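Local coordinates for protein nickel-dependent hydrogenase large subunit (Allochromatium vinosum, PDB 3MYR) that forms the catalytic subunit of a heterodimeric [NiFe] hydrogenase, carrying the nickel-iron centre at which molecular hydrogen is oxidised with transfer of electrons to an acceptor, at residues 476-481 with 493-498. Numbering follows the deposited sequence.
Sequences RAQGVG and WIVIED
Val480 sets one methyl over the face of the Trp493 indole: CG2 stands 3.6 Å from the centroid of the five-membered ring and only 12° off its normal, a CH-pi contact. The two side chains lie alongside and point the same way; Val480 CG2 stands anti to the backbone N, which swings that methyl over the pyrrole part. Trp493 NE1 donates a hydrogen bond to Leu318 O, while Tyr346 meets the ring edge-to-face. Replacing the tryptophan by alanine is likely to leave Val480 CG2 without its aromatic floor and the carbonyl of Leu318 without its indole donor. The strands form an antiparallel beta hairpin, which strand 500-507 extends into a three-stranded sheet; Ile494 and Ile496, on the face away from Trp493, pack against helix 67-80. Ala477 and Ile496 exchange two backbone bonds, the shorter from Ile496 N to Ala477 O at 2.7 Å, and Gly479 pairs likewise with Ile494. At the far end the Arg476 chain bends at chi2 (-78°), and its guanidinium stacks offset on the Glu497 carboxylate, planes 22° apart, the charges near each other without an N-H aimed at the oxygen. Its edge is turned to Asp498, where Arg476 NH1 reaches Asp498 OD1 at 3.4 Å, a salt bridge whose hydrogen bond is weak.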
loop_
_atom_site.group_PDB
_atom_site.type_symbol
_atom_site.label_atom_id
_atom_site.label_comp_id
_atom_site.label_asym_id
_atom_site.label_seq_id
_atom_site.Cartn_x
_atom_site.Cartn_y
_atom_site.Cartn_z
ATOM N N ARG B 476 -4.648 -32.564 -6.768
ATOM C CA ARG B 476 -4.290 -31.972 -5.453
ATOM C C ARG B 476 -2.925 -31.308 -5.576
ATOM O O ARG B 476 -1.999 -31.941 -6.073
ATOM C CB ARG B 476 -4.158 -33.070 -4.383
ATOM C CG ARG B 476 -5.422 -33.874 -4.162
ATOM C CD ARG B 476 -6.398 -33.085 -3.308
ATOM N NE ARG B 476 -7.652 -33.802 -3.039
ATOM C CZ ARG B 476 -8.726 -33.775 -3.832
ATOM N NH1 ARG B 476 -8.724 -33.104 -4.975
ATOM N NH2 ARG B 476 -9.815 -34.421 -3.479
ATOM N N ALA B 477 -2.800 -30.042 -5.204
ATOM C CA ALA B 477 -1.486 -29.405 -5.165
ATOM C C ALA B 477 -1.505 -28.338 -4.072
ATOM O O ALA B 477 -2.573 -27.835 -3.704
ATOM C CB ALA B 477 -1.118 -28.798 -6.562
ATOM N N GLN B 478 -0.337 -28.010 -3.541
ATOM C CA GLN B 478 -0.218 -26.903 -2.610
ATOM C C GLN B 478 1.138 -26.288 -2.723
ATOM O O GLN B 478 2.073 -26.951 -3.177
ATOM C CB GLN B 478 -0.444 -27.359 -1.180
ATOM C CG GLN B 478 0.521 -28.396 -0.611
ATOM C CD GLN B 478 -0.037 -28.905 0.705
ATOM O OE1 GLN B 478 -1.154 -29.396 0.753
ATOM N NE2 GLN B 478 0.690 -28.713 1.769
ATOM N N GLY B 479 1.210 -24.991 -2.463
ATOM C CA GLY B 479 2.452 -24.236 -2.655
ATOM C C GLY B 479 2.485 -22.943 -1.849
ATOM O O GLY B 479 1.456 -22.493 -1.290
ATOM N N VAL B 480 3.655 -22.338 -1.725
ATOM C CA VAL B 480 3.746 -21.051 -1.014
ATOM C C VAL B 480 4.462 -20.060 -1.896
ATOM O O VAL B 480 5.448 -20.408 -2.582
ATOM C CB VAL B 480 4.437 -21.248 0.351
ATOM C CG1 VAL B 480 5.763 -22.015 0.185
ATOM C CG2 VAL B 480 4.619 -19.927 1.090
ATOM N N GLY B 481 3.901 -18.861 -1.981
ATOM C CA GLY B 481 4.517 -17.750 -2.729
ATOM C C GLY B 481 5.128 -16.807 -1.718
ATOM O O GLY B 481 4.438 -16.363 -0.799
ATOM N N TRP B 493 -0.006 -18.925 1.271
ATOM C CA TRP B 493 -0.001 -20.392 1.190
ATOM C C TRP B 493 -1.302 -20.821 0.509
ATOM O O TRP B 493 -2.386 -20.431 0.962
ATOM C CB TRP B 493 0.050 -20.961 2.599
ATOM C CG TRP B 493 1.414 -20.935 3.211
ATOM C CD1 TRP B 493 2.244 -22.025 3.379
ATOM C CD2 TRP B 493 2.068 -19.824 3.857
ATOM N NE1 TRP B 493 3.375 -21.644 4.049
ATOM C CE2 TRP B 493 3.308 -20.301 4.332
ATOM C CE3 TRP B 493 1.778 -18.430 3.968
ATOM C CZ2 TRP B 493 4.223 -19.476 4.999
ATOM C CZ3 TRP B 493 2.663 -17.611 4.644
ATOM C CH2 TRP B 493 3.892 -18.129 5.148
ATOM N N ILE B 494 -1.210 -21.587 -0.569
ATOM C CA ILE B 494 -2.443 -21.986 -1.302
ATOM C C ILE B 494 -2.584 -23.510 -1.299
ATOM O O ILE B 494 -1.603 -24.240 -1.452
ATOM C CB ILE B 494 -2.454 -21.476 -2.736
ATOM C CG1 ILE B 494 -3.782 -21.794 -3.436
ATOM C CG2 ILE B 494 -1.264 -22.077 -3.547
ATOM C CD1 ILE B 494 -3.895 -21.103 -4.862
ATOM N N VAL B 495 -3.816 -23.974 -1.205
ATOM C CA VAL B 495 -4.080 -25.373 -1.373
ATOM C C VAL B 495 -5.103 -25.491 -2.457
ATOM O O VAL B 495 -6.183 -24.852 -2.381
ATOM C CB VAL B 495 -4.633 -25.999 -0.031
ATOM C CG1 VAL B 495 -5.049 -27.446 -0.199
ATOM C CG2 VAL B 495 -3.601 -25.815 1.088
ATOM N N ILE B 496 -4.793 -26.326 -3.443
ATOM C CA ILE B 496 -5.642 -26.453 -4.634
ATOM C C ILE B 496 -6.264 -27.828 -4.713
ATOM O O ILE B 496 -5.568 -28.858 -4.575
ATOM C CB ILE B 496 -4.875 -26.217 -5.970
ATOM C CG1 ILE B 496 -4.327 -24.768 -6.058
ATOM C CG2 ILE B 496 -5.785 -26.489 -7.159
ATOM C CD1 ILE B 496 -3.181 -24.657 -7.074
ATOM N N GLU B 497 -7.567 -27.876 -4.929
ATOM C CA GLU B 497 -8.223 -29.171 -5.136
ATOM C C GLU B 497 -9.111 -29.093 -6.359
ATOM O O GLU B 497 -9.967 -28.215 -6.469
ATOM C CB GLU B 497 -9.047 -29.631 -3.895
ATOM C CG GLU B 497 -8.196 -29.652 -2.620
ATOM C CD GLU B 497 -8.965 -30.147 -1.346
ATOM O OE1 GLU B 497 -10.209 -30.103 -1.338
ATOM O OE2 GLU B 497 -8.316 -30.490 -0.318
ATOM N N ASP B 498 -8.913 -30.039 -7.265
ATOM C CA ASP B 498 -9.758 -30.141 -8.472
ATOM C C ASP B 498 -9.931 -28.801 -9.225
ATOM O O ASP B 498 -11.062 -28.396 -9.538
ATOM C CB ASP B 498 -11.114 -30.759 -8.113
ATOM C CG ASP B 498 -10.970 -32.192 -7.526
ATOM O OD1 ASP B 498 -11.657 -32.519 -6.512
ATOM O OD2 ASP B 498 -10.110 -32.959 -8.041
#